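Local coordinates for succinate-semialdehyde dehydrogenase (Synechococcus sp., PDB 4ITA), which oxidises succinic semialdehyde to succinate, probably with NADP as the hydride acceptor, at residues F387-S392 against L425-T430; L381-P386 against E407-A412; T227-G232 against S433-E438. All blocks are in the same frame, centred on the assembly; numbering follows the deposited sequence.

Interaction 1 (F387-S392 against L425-T430); sequences FGLGAS and LPFGGT. With NDP (NADPH dihydro-nicotinamide-adenine-dinucleotide phosphate), chain C; EDO (1,2-ethanediol), chain Q.
Leu-389 packs its branched end against the loop through Phe-427, Gly-428 and Gly-429. Its CD1 methyl reaches to 3.5 Å from Gly-429 CA and also touches the carbonyl carbon of Gly-428. Although CB starts out away from the loop, the first torsion (chi1 -171°) sets CG opposite the backbone N and brings CD1 back to the loop, while CD2 turns to the cofactor. CD1 meets the Phe-427 ring obliquely, 4.4 Å from CE2. The other methyl, CD2, stands 3.7 Å from N7N of the bound NADPH, while the edge of the Phe-427 ring brings CE2 to 3.4 Å from the O7N oxygen of the same carboxamide. Two apolar groups thus flank the nicotinamide end of the cofactor. The place is the entry to strand 390-394 of the seven-stranded sheet of the aldehyde dehydrogenase catalytic domain, and here the backbone is close-packed. Thr-430 N donates to Gly-388 O at 3.0 Å from above the carbonyl plane, and the threonine OG1 sits beside the same oxygen. Small residues suit these positions: a CB on Gly-388 would collide with Thr-430 OG1, and one on Gly-429 would press on Leu-389 CD1. The less tightly packed side is bridged by small molecules. Water 1 donates to Leu-389 O and to Gly-428 O, and also pairs with O1 of an ethanediol, probably from the crystallisation liquor, to which Gly-428 N donates at 3.0 Å. Farther along, Pro-426 O accepts a bond from Thr-452 of the second subunit.

Interaction 2 (L381-P386 against E407-A412); sequences LANDIP and ELDAGA. With EDO (1,2-ethanediol), chain Q.
Two helix ends of the catalytic domain meet where Asn-383, at the end region of helix 375-383, reaches the end of helix 398-407 and the inverse gamma turn centred on Asp-409 just after it. The asparagine amide bonds to the backbone with both of its ends. Its CG lies opposite the carbonyl carbon (chi1 -68°), which directs the amide at the 407-409 backbone. OD1 accepts from Asp-409 N at 2.8 Å, a nearly straight bond (172° at the hydrogen) whose donor stands above the plane of the amide carbonyl. ND2 donates to Glu-407 O at 3.0 Å, with that oxygen close to the amide plane. Asparagine suits the place because a single flat group offers an acceptor and a donor to a chain just leaving its helix, and the pair of bonds fixes the amide's rotation. The Asp-409 carboxylate stacks on this amide with the planes 11° apart, its OD2 lying 3.5 Å from Asn-383 ND2. Helix 398-407 is the helical link of a beta-alpha-beta crossover from strand 390-394 to the parallel strand 412-415, so the contact ties the preceding helix to the end of that link. A leucine in place of Asn-383 would probably leave the Asp-409 N-H and the Glu-407 carbonyl without their mates and the turn less firmly held. Beside the polar pair, Ala-382 CB meets Leu-408 CD2 at 3.5 Å; alanine's single methyl lets the leucine branch come this near, and the leucine also packs on Ala-391 of the sheet. Glu-407 turns its own carboxylate to a salt bridge with Arg-403. Lys-451 and Asn-449 of the second subunit bond to Leu-408 O and Ala-410 O.

Interaction 3 (T227-G232 against S433-E438); sequences TLLELG and SGYGRE. With NDP (NADPH dihydro-nicotinamide-adenine-dinucleotide phosphate), chain C; EDO (1,2-ethanediol), chain K; EDO (1,2-ethanediol), chain Q; EDO (1,2-ethanediol), chain M.
Antiparallel strand pairing joins 227-230 to the short strand 434-435 beside the cofactor pocket. Leu-229 and Tyr-435 form the hydrogen-bonded pair, with Leu-229 N to Tyr-435 O at 3.2 Å and Tyr-435 N to Leu-229 O at 3.1 Å, both donors lying in the carbonyl planes. Glu-230 and Gly-434 make the neighbouring non-hydrogen-bonded pair. A CB on Gly-434 would run into Leu-229 O, so glycine fits, and its CA-H points at that oxygen. Past the strands, Leu-231 N donates to Ser-433 O at 2.8 Å, and Ser-433 OG to Gly-232 O at 2.7 Å; the same hydroxyl also bonds to Gly-388 N. Tyr-435 lies alongside Leu-229, whose CB stands over one face of the ring. With chi1 at 51°, CG is wedged between the backbone N and the carbonyl carbon, which carries the ring along strand 227-230 until OH hydrogen-bonds Thr-227 OG1 at 2.7 Å. Strand 227-230 pairs in parallel with 201-207 of the Rossmann-type nucleotide-binding sheet, and its end carries the Glu-Leu-Gly sequence familiar from aldehyde dehydrogenases. There the nicotinamide carboxamide is gripped: NADPH N7N donates to Glu-230 OE1 at 3.1 Å and to Leu-231 O at 3.0 Å, the latter bond almost straight (173°). Two bonds from one amide nitrogen should fix how the carboxamide is turned. The glutamate chain bends at chi2 (-87°), and its OE2 comes 3.4 Å from Glu-438 CG. Gly-232 has no side chain to collide with the cofactor ribose. Leu-228, next to Thr-227, rests CD1 against Arg-437 O.

Overall arrangement
Interactions 1 and 3 are buried and share the NADPH: the first sets apolar groups beside the nicotinamide carboxamide, the third supplies its hydrogen-bond acceptors. Interaction 2, only partly buried, is the farthest from the chain centre and relies on one side-chain amide bonding to backbone, whereas interaction 3 is chiefly strand pairing and interaction 1 glycine-rich loop packing. All three touch the second subunit. Interaction 1 lies at the entry to strand 390-394, interaction 2 at the ends of the helices before and after it; Gly-388 O and Gly-411 N probably hydrogen-bond between them. Phe-427 N to Glu-438 O joins interactions 1 and 3, as does Ser-433 OG to Gly-388 N, which also links the neighbourhoods of strands 434-435 and 390-394.

Interaction 1 (F387-S392 against L425-T430)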
loop_
_atom_site.group_PDB
_atom_site.type_symbol
_atom_site.label_atom_id
_atom_site.label_comp_id
_atom_site.label_asym_id
_atom_site.label_seq_id
_atom_site.Cartn_x
_atom_site.Cartn_y
_atom_site.Cartn_z
ATOM N N PHE A 387 -1.979 13.441 13.683
ATOM C CA PHE A 387 -0.774 12.855 13.113
ATOM C C PHE A 387 -0.303 11.665 13.935
ATOM O O PHE A 387 -0.830 11.381 15.013
ATOM C CB PHE A 387 0.339 13.906 13.056
ATOM C CG PHE A 387 -0.108 15.235 12.507
ATOM C CD1 PHE A 387 -0.392 15.384 11.160
ATOM C CD2 PHE A 387 -0.253 16.330 13.343
ATOM C CE1 PHE A 387 -0.811 16.611 10.656
ATOM C CE2 PHE A 387 -0.661 17.563 12.846
ATOM C CZ PHE A 387 -0.943 17.698 11.503
ATOM N N GLY A 388 0.709 10.978 13.428
ATOM C CA GLY A 388 1.272 9.839 14.130
ATOM C C GLY A 388 2.558 9.368 13.494
ATOM O O GLY A 388 2.666 8.211 13.081
ATOM N N LEU A 389 3.533 10.264 13.395
ATOM C CA LEU A 389 4.775 9.944 12.713
ATOM C C LEU A 389 5.801 9.367 13.685
ATOM O O LEU A 389 5.992 8.154 13.740
ATOM C CB LEU A 389 5.306 11.168 11.968
ATOM C CG LEU A 389 6.494 10.895 11.050
ATOM C CD1 LEU A 389 6.243 9.716 10.091
ATOM C CD2 LEU A 389 6.820 12.149 10.280
ATOM N N GLY A 390 6.451 10.226 14.464
ATOM C CA GLY A 390 7.399 9.758 15.464
ATOM C C GLY A 390 7.008 10.145 16.883
ATOM O O GLY A 390 6.061 10.901 17.106
ATOM N N ALA A 391 7.737 9.603 17.849
ATOM C CA ALA A 391 7.517 9.932 19.251
ATOM C C ALA A 391 8.792 9.634 20.012
ATOM O O ALA A 391 9.444 8.616 19.758
ATOM C CB ALA A 391 6.355 9.121 19.817
ATOM N N SER A 392 9.147 10.522 20.941
ATOM C CA SER A 392 10.319 10.323 21.787
ATOM C C SER A 392 9.905 10.407 23.252
ATOM O O SER A 392 9.138 11.298 23.627
ATOM C CB SER A 392 11.355 11.401 21.464
ATOM O OG SER A 392 12.496 11.321 22.298
ATOM N N LEU A 425 16.622 0.778 9.342
ATOM C CA LEU A 425 15.331 0.573 10.005
ATOM C C LEU A 425 14.228 1.237 9.186
ATOM O O LEU A 425 14.406 2.354 8.713
ATOM C CB LEU A 425 15.353 1.186 11.415
ATOM C CG LEU A 425 15.968 0.416 12.601
ATOM C CD1 LEU A 425 15.168 -0.827 12.932
ATOM C CD2 LEU A 425 17.418 0.049 12.398
ATOM N N PRO A 426 13.082 0.555 9.009
ATOM C CA PRO A 426 12.001 1.181 8.234
ATOM C C PRO A 426 11.475 2.465 8.885
ATOM O O PRO A 426 11.634 2.681 10.093
ATOM C CB PRO A 426 10.918 0.098 8.186
ATOM C CG PRO A 426 11.668 -1.195 8.435
ATOM C CD PRO A 426 12.758 -0.828 9.396
ATOM N N PHE A 427 10.872 3.319 8.067
ATOM C CA PHE A 427 10.470 4.656 8.485
ATOM C C PHE A 427 9.173 5.053 7.801
ATOM O O PHE A 427 9.088 5.055 6.577
ATOM C CB PHE A 427 11.565 5.666 8.116
ATOM C CG PHE A 427 11.285 7.075 8.574
ATOM C CD1 PHE A 427 11.814 7.543 9.764
ATOM C CD2 PHE A 427 10.504 7.933 7.810
ATOM C CE1 PHE A 427 11.561 8.837 10.190
ATOM C CE2 PHE A 427 10.245 9.227 8.227
ATOM C CZ PHE A 427 10.776 9.681 9.417
ATOM N N GLY A 428 8.168 5.410 8.590
ATOM C CA GLY A 428 6.933 5.932 8.043
ATOM C C GLY A 428 5.911 6.235 9.115
ATOM O O GLY A 428 6.142 5.999 10.305
ATOM N N GLY A 429 4.770 6.745 8.674
ATOM C CA GLY A 429 3.754 7.244 9.578
ATOM C C GLY A 429 2.528 6.380 9.737
ATOM O O GLY A 429 2.364 5.358 9.080
ATOM N N THR A 430 1.673 6.803 10.660
ATOM C CA THR A 430 0.346 6.238 10.844
ATOM C C THR A 430 -0.621 7.398 10.948
ATOM O O THR A 430 -0.210 8.566 10.940
ATOM C CB THR A 430 0.249 5.395 12.125
ATOM O OG1 THR A 430 0.379 6.246 13.275
ATOM C CG2 THR A 430 1.326 4.360 12.154
HETATM P PA NDP C . 3.947 20.582 0.143
HETATM O O1A NDP C . 3.007 19.424 0.319
HETATM O O2A NDP C . 3.398 21.962 -0.092
HETATM O O5B NDP C . 4.929 20.252 -1.076
HETATM C C5B NDP C . 5.609 18.996 -1.190
HETATM C C4B NDP C . 5.684 18.552 -2.648
HETATM O O4B NDP C . 4.359 18.299 -3.123
HETATM C C3B NDP C . 6.248 19.617 -3.581
HETATM O O3B NDP C . 6.924 18.967 -4.666
HETATM C C2B NDP C . 4.999 20.299 -4.105
HETATM O O2B NDP C . 5.181 20.934 -5.364
HETATM C C1B NDP C . 4.111 19.098 -4.282
HETATM N N9A NDP C . 2.667 19.378 -4.278
HETATM C C8A NDP C . 1.987 20.269 -3.529
HETATM N N7A NDP C . 0.663 20.190 -3.798
HETATM C C5A NDP C . 0.494 19.221 -4.713
HETATM C C6A NDP C . -0.632 18.614 -5.440
HETATM N N6A NDP C . -1.889 19.046 -5.217
HETATM N N1A NDP C . -0.351 17.629 -6.313
HETATM C C2A NDP C . 0.895 17.188 -6.537
HETATM N N3A NDP C . 1.971 17.696 -5.918
HETATM C C4A NDP C . 1.819 18.690 -5.019
HETATM O O3 NDP C . 4.900 20.500 1.457
HETATM P PN NDP C . 5.651 21.617 2.366
HETATM O O1N NDP C . 4.775 22.828 2.601
HETATM O O2N NDP C . 7.043 21.774 1.818
HETATM O O5D NDP C . 5.757 20.832 3.768
HETATM C C5D NDP C . 6.565 19.668 3.883
HETATM C C4D NDP C . 5.770 18.559 4.549
HETATM O O4D NDP C . 6.407 17.295 4.310
HETATM C C3D NDP C . 5.692 18.708 6.056
HETATM O O3D NDP C . 4.369 18.404 6.513
HETATM C C2D NDP C . 6.720 17.693 6.515
HETATM O O2D NDP C . 6.469 17.299 7.865
HETATM C C1D NDP C . 6.495 16.561 5.534
HETATM N N1N NDP C . 7.650 15.652 5.540
HETATM C C2N NDP C . 7.466 14.322 5.607
HETATM C C3N NDP C . 8.490 13.501 6.077
HETATM C C7N NDP C . 8.334 12.011 6.137
HETATM O O7N NDP C . 9.253 11.311 5.717
HETATM N N7N NDP C . 7.222 11.482 6.641
HETATM C C4N NDP C . 9.796 14.087 6.557
HETATM C C5N NDP C . 9.991 15.404 5.963
HETATM C C6N NDP C . 8.909 16.134 5.480
HETATM P P2B NDP C . 5.376 22.524 -5.484
HETATM O O1X NDP C . 5.504 22.712 -6.968
HETATM O O2X NDP C . 4.129 23.160 -4.915
HETATM O O3X NDP C . 6.623 22.903 -4.744
HETATM C C1 EDO Q . 8.158 3.293 10.794
HETATM O O1 EDO Q . 8.849 4.427 11.299
HETATM C C2 EDO Q . 8.779 1.968 11.187
HETATM O O2 EDO Q . 8.471 0.816 10.404
HETATM O O HOH W 1 8.113 7.135 12.132
#

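Interaction 2 (L381-P386 against E407-A412)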
loop_
_atom_site.group_PDB
_atom_site.type_symbol
_atom_site.label_atom_id
_atom_site.label_comp_id
_atom_site.label_asym_id
_atom_site.label_seq_id
_atom_site.Cartn_x
_atom_site.Cartn_y
_atom_site.Cartn_z
ATOM N N LEU A 381 -2.195 12.704 25.991
ATOM C CA LEU A 381 -1.881 13.979 25.372
ATOM C C LEU A 381 -0.993 13.771 24.152
ATOM O O LEU A 381 -1.184 14.407 23.112
ATOM C CB LEU A 381 -1.211 14.916 26.381
ATOM C CG LEU A 381 -0.810 16.299 25.870
ATOM C CD1 LEU A 381 -2.009 17.022 25.295
ATOM C CD2 LEU A 381 -0.206 17.102 27.000
ATOM N N ALA A 382 -0.024 12.873 24.285
ATOM C CA ALA A 382 0.879 12.567 23.175
ATOM C C ALA A 382 0.119 12.118 21.932
ATOM O O ALA A 382 0.483 12.469 20.805
ATOM C CB ALA A 382 1.887 11.516 23.586
ATOM N N ASN A 383 -0.945 11.352 22.139
ATOM C CA ASN A 383 -1.714 10.795 21.030
ATOM C C ASN A 383 -2.858 11.685 20.546
ATOM O O ASN A 383 -3.505 11.365 19.552
ATOM C CB ASN A 383 -2.289 9.426 21.409
ATOM C CG ASN A 383 -1.227 8.365 21.568
ATOM O OD1 ASN A 383 -0.130 8.483 21.025
ATOM N ND2 ASN A 383 -1.557 7.304 22.300
ATOM N N ASP A 384 -3.101 12.795 21.241
ATOM C CA ASP A 384 -4.266 13.640 20.974
ATOM C C ASP A 384 -4.002 14.610 19.822
ATOM O O ASP A 384 -4.087 15.835 19.980
ATOM C CB ASP A 384 -4.682 14.386 22.250
ATOM C CG ASP A 384 -6.031 15.066 22.116
ATOM O OD1 ASP A 384 -6.867 14.577 21.330
ATOM O OD2 ASP A 384 -6.247 16.092 22.793
ATOM N N ILE A 385 -3.666 14.037 18.670
ATOM C CA ILE A 385 -3.366 14.784 17.454
ATOM C C ILE A 385 -3.821 13.958 16.261
ATOM O O ILE A 385 -4.031 12.749 16.386
ATOM C CB ILE A 385 -1.853 15.053 17.299
ATOM C CG1 ILE A 385 -1.043 13.800 17.645
ATOM C CG2 ILE A 385 -1.418 16.243 18.146
ATOM C CD1 ILE A 385 0.421 13.871 17.206
ATOM N N PRO A 386 -3.981 14.597 15.094
ATOM C CA PRO A 386 -4.375 13.812 13.923
ATOM C C PRO A 386 -3.199 13.033 13.341
ATOM O O PRO A 386 -3.412 12.077 12.599
ATOM C CB PRO A 386 -4.863 14.875 12.933
ATOM C CG PRO A 386 -4.210 16.141 13.363
ATOM C CD PRO A 386 -4.040 16.050 14.844
ATOM N N GLU A 407 2.159 2.004 23.617
ATOM C CA GLU A 407 0.940 2.802 23.574
ATOM C C GLU A 407 1.017 4.140 22.850
ATOM O O GLU A 407 -0.021 4.735 22.571
ATOM C CB GLU A 407 0.383 2.998 24.987
ATOM C CG GLU A 407 0.053 1.693 25.691
ATOM C CD GLU A 407 -0.368 1.890 27.134
ATOM O OE1 GLU A 407 -1.025 2.909 27.432
ATOM O OE2 GLU A 407 -0.031 1.016 27.963
ATOM N N LEU A 408 2.220 4.627 22.548
ATOM C CA LEU A 408 2.322 5.835 21.732
ATOM C C LEU A 408 1.923 5.496 20.298
ATOM O O LEU A 408 2.459 4.557 19.699
ATOM C CB LEU A 408 3.731 6.430 21.796
ATOM C CG LEU A 408 4.083 7.030 23.158
ATOM C CD1 LEU A 408 5.579 7.304 23.289
ATOM C CD2 LEU A 408 3.274 8.295 23.403
ATOM N N ASP A 409 0.963 6.252 19.770
ATOM C CA ASP A 409 0.385 5.987 18.456
ATOM C C ASP A 409 1.212 6.658 17.368
ATOM O O ASP A 409 0.868 7.741 16.880
ATOM C CB ASP A 409 -1.065 6.492 18.390
ATOM C CG ASP A 409 -2.048 5.589 19.121
ATOM O OD1 ASP A 409 -1.729 4.410 19.362
ATOM O OD2 ASP A 409 -3.162 6.070 19.433
ATOM N N ALA A 410 2.302 6.006 16.993
ATOM C CA ALA A 410 3.242 6.578 16.045
ATOM C C ALA A 410 3.909 5.459 15.268
ATOM O O ALA A 410 3.928 4.311 15.718
ATOM C CB ALA A 410 4.292 7.403 16.783
ATOM N N GLY A 411 4.474 5.796 14.114
ATOM C CA GLY A 411 5.249 4.830 13.355
ATOM C C GLY A 411 6.625 4.535 13.935
ATOM O O GLY A 411 7.252 3.541 13.580
ATOM N N ALA A 412 7.102 5.393 14.833
ATOM C CA ALA A 412 8.403 5.179 15.454
ATOM C C ALA A 412 8.388 5.694 16.877
ATOM O O ALA A 412 7.883 6.788 17.135
ATOM C CB ALA A 412 9.490 5.867 14.662
HETATM C C1 EDO Q . 8.158 3.293 10.794
HETATM O O1 EDO Q . 8.849 4.427 11.299
HETATM C C2 EDO Q . 8.779 1.968 11.187
HETATM O O2 EDO Q . 8.471 0.816 10.404
#

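Interaction 3 (T227-G232 against S433-E438)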
loop_
_atom_site.group_PDB
_atom_site.type_symbol
_atom_site.label_atom_id
_atom_site.label_comp_id
_atom_site.label_asym_id
_atom_site.label_seq_id
_atom_site.Cartn_x
_atom_site.Cartn_y
_atom_site.Cartn_z
ATOM N N THR A 227 0.391 3.492 -3.798
ATOM C CA THR A 227 1.074 4.675 -3.296
ATOM C C THR A 227 1.742 4.435 -1.958
ATOM O O THR A 227 1.474 3.445 -1.272
ATOM C CB THR A 227 0.119 5.870 -3.131
ATOM O OG1 THR A 227 -0.972 5.503 -2.281
ATOM C CG2 THR A 227 -0.417 6.319 -4.475
ATOM N N LEU A 228 2.613 5.371 -1.599
ATOM C CA LEU A 228 3.230 5.437 -0.288
ATOM C C LEU A 228 3.213 6.919 0.052
ATOM O O LEU A 228 3.610 7.742 -0.780
ATOM C CB LEU A 228 4.664 4.901 -0.353
ATOM C CG LEU A 228 5.410 4.753 0.984
ATOM C CD1 LEU A 228 6.495 3.693 0.896
ATOM C CD2 LEU A 228 6.029 6.057 1.426
ATOM N N LEU A 229 2.725 7.265 1.243
ATOM C CA LEU A 229 2.662 8.658 1.683
ATOM C C LEU A 229 3.441 8.861 2.969
ATOM O O LEU A 229 3.176 8.199 3.972
ATOM C CB LEU A 229 1.213 9.104 1.901
ATOM C CG LEU A 229 0.277 9.129 0.696
ATOM C CD1 LEU A 229 -1.065 9.711 1.113
ATOM C CD2 LEU A 229 0.864 9.954 -0.435
ATOM N N GLU A 230 4.397 9.781 2.923
ATOM C CA GLU A 230 5.186 10.186 4.073
ATOM C C GLU A 230 4.832 11.640 4.355
ATOM O O GLU A 230 5.329 12.547 3.690
ATOM C CB GLU A 230 6.680 10.044 3.756
ATOM C CG GLU A 230 7.166 8.604 3.523
ATOM C CD GLU A 230 7.558 7.874 4.801
ATOM O OE1 GLU A 230 7.501 8.478 5.893
ATOM O OE2 GLU A 230 7.932 6.681 4.707
ATOM N N LEU A 231 3.956 11.868 5.324
ATOM C CA LEU A 231 3.450 13.214 5.560
ATOM C C LEU A 231 3.985 13.796 6.863
ATOM O O LEU A 231 4.941 13.267 7.439
ATOM C CB LEU A 231 1.916 13.251 5.491
ATOM C CG LEU A 231 1.332 12.541 4.260
ATOM C CD1 LEU A 231 -0.186 12.598 4.306
ATOM C CD2 LEU A 231 1.862 13.118 2.921
ATOM N N GLY A 232 3.389 14.891 7.314
ATOM C CA GLY A 232 3.918 15.606 8.461
ATOM C C GLY A 232 3.592 14.990 9.802
ATOM O O GLY A 232 2.884 13.984 9.899
ATOM N N SER A 433 -0.376 10.943 9.250
ATOM C CA SER A 433 1.016 11.082 8.821
ATOM C C SER A 433 1.353 10.200 7.628
ATOM O O SER A 433 2.470 10.243 7.118
ATOM C CB SER A 433 1.970 10.779 9.970
ATOM O OG SER A 433 1.847 11.763 10.977
ATOM N N GLY A 434 0.399 9.384 7.194
ATOM C CA GLY A 434 0.602 8.568 6.010
ATOM C C GLY A 434 0.571 7.076 6.261
ATOM O O GLY A 434 0.042 6.593 7.266
ATOM N N TYR A 435 1.137 6.342 5.313
ATOM C CA TYR A 435 1.152 4.880 5.341
ATOM C C TYR A 435 2.260 4.389 4.428
ATOM O O TYR A 435 2.741 5.118 3.548
ATOM C CB TYR A 435 -0.206 4.307 4.902
ATOM C CG TYR A 435 -0.705 4.876 3.590
ATOM C CD1 TYR A 435 -1.701 5.844 3.563
ATOM C CD2 TYR A 435 -0.157 4.465 2.377
ATOM C CE1 TYR A 435 -2.156 6.378 2.359
ATOM C CE2 TYR A 435 -0.597 4.992 1.171
ATOM C CZ TYR A 435 -1.591 5.950 1.174
ATOM O OH TYR A 435 -2.055 6.493 -0.004
ATOM N N GLY A 436 2.663 3.145 4.635
ATOM C CA GLY A 436 3.791 2.599 3.911
ATOM C C GLY A 436 5.081 2.918 4.642
ATOM O O GLY A 436 5.125 3.764 5.533
ATOM N N ARG A 437 6.139 2.206 4.284
ATOM C CA ARG A 437 7.430 2.367 4.953
ATOM C C ARG A 437 8.569 2.485 3.945
ATOM O O ARG A 437 8.660 1.702 3.004
ATOM C CB ARG A 437 7.704 1.179 5.887
ATOM C CG ARG A 437 6.708 1.009 7.037
ATOM C CD ARG A 437 6.866 2.117 8.027
ATOM N NE ARG A 437 5.969 2.036 9.182
ATOM C CZ ARG A 437 4.814 2.679 9.289
ATOM N NH1 ARG A 437 4.362 3.411 8.282
ATOM N NH2 ARG A 437 4.097 2.573 10.401
ATOM N N GLU A 438 9.438 3.462 4.171
ATOM C CA GLU A 438 10.690 3.586 3.442
ATOM C C GLU A 438 11.787 2.957 4.288
ATOM O O GLU A 438 11.570 2.668 5.465
ATOM C CB GLU A 438 11.030 5.059 3.195
ATOM C CG GLU A 438 10.083 5.801 2.266
ATOM C CD GLU A 438 10.385 5.554 0.805
ATOM O OE1 GLU A 438 10.861 4.444 0.467
ATOM O OE2 GLU A 438 10.149 6.482 0.002
HETATM P PA NDP C . 3.947 20.582 0.143
HETATM O O1A NDP C . 3.007 19.424 0.319
HETATM O O2A NDP C . 3.398 21.962 -0.092
HETATM O O5B NDP C . 4.929 20.252 -1.076
HETATM C C5B NDP C . 5.609 18.996 -1.190
HETATM C C4B NDP C . 5.684 18.552 -2.648
HETATM O O4B NDP C . 4.359 18.299 -3.123
HETATM C C3B NDP C . 6.248 19.617 -3.581
HETATM O O3B NDP C . 6.924 18.967 -4.666
HETATM C C2B NDP C . 4.999 20.299 -4.105
HETATM O O2B NDP C . 5.181 20.934 -5.364
HETATM C C1B NDP C . 4.111 19.098 -4.282
HETATM N N9A NDP C . 2.667 19.378 -4.278
HETATM C C8A NDP C . 1.987 20.269 -3.529
HETATM N N7A NDP C . 0.663 20.190 -3.798
HETATM C C5A NDP C . 0.494 19.221 -4.713
HETATM C C6A NDP C . -0.632 18.614 -5.440
HETATM N N6A NDP C . -1.889 19.046 -5.217
HETATM N N1A NDP C . -0.351 17.629 -6.313
HETATM C C2A NDP C . 0.895 17.188 -6.537
HETATM N N3A NDP C . 1.971 17.696 -5.918
HETATM C C4A NDP C . 1.819 18.690 -5.019
HETATM O O3 NDP C . 4.900 20.500 1.457
HETATM P PN NDP C . 5.651 21.617 2.366
HETATM O O1N NDP C . 4.775 22.828 2.601
HETATM O O2N NDP C . 7.043 21.774 1.818
HETATM O O5D NDP C . 5.757 20.832 3.768
HETATM C C5D NDP C . 6.565 19.668 3.883
HETATM C C4D NDP C . 5.770 18.559 4.549
HETATM O O4D NDP C . 6.407 17.295 4.310
HETATM C C3D NDP C . 5.692 18.708 6.056
HETATM O O3D NDP C . 4.369 18.404 6.513
HETATM C C2D NDP C . 6.720 17.693 6.515
HETATM O O2D NDP C . 6.469 17.299 7.865
HETATM C C1D NDP C . 6.495 16.561 5.534
HETATM N N1N NDP C . 7.650 15.652 5.540
HETATM C C2N NDP C . 7.466 14.322 5.607
HETATM C C3N NDP C . 8.490 13.501 6.077
HETATM C C7N NDP C . 8.334 12.011 6.137
HETATM O O7N NDP C . 9.253 11.311 5.717
HETATM N N7N NDP C . 7.222 11.482 6.641
HETATM C C4N NDP C . 9.796 14.087 6.557
HETATM C C5N NDP C . 9.991 15.404 5.963
HETATM C C6N NDP C . 8.909 16.134 5.480
HETATM P P2B NDP C . 5.376 22.524 -5.484
HETATM O O1X NDP C . 5.504 22.712 -6.968
HETATM O O2X NDP C . 4.129 23.160 -4.915
HETATM O O3X NDP C . 6.623 22.903 -4.744
HETATM C C1 EDO K . -2.490 2.394 -0.453
HETATM O O1 EDO K . -1.825 1.493 0.446
HETATM C C2 EDO K . -1.907 2.273 -1.865
HETATM O O2 EDO K . -0.885 1.267 -1.906
HETATM C C1 EDO Q . 8.158 3.293 10.794
HETATM O O1 EDO Q . 8.849 4.427 11.299
HETATM C C2 EDO Q . 8.779 1.968 11.187
HETATM O O2 EDO Q . 8.471 0.816 10.404
HETATM C C1 EDO M . 1.134 17.848 7.584
HETATM O O1 EDO M . 0.901 16.666 6.802
HETATM C C2 EDO M . -0.115 18.722 7.542
HETATM O O2 EDO M . -0.401 19.127 6.199
HETATM O O HOH W 2 4.719 6.585 5.769
#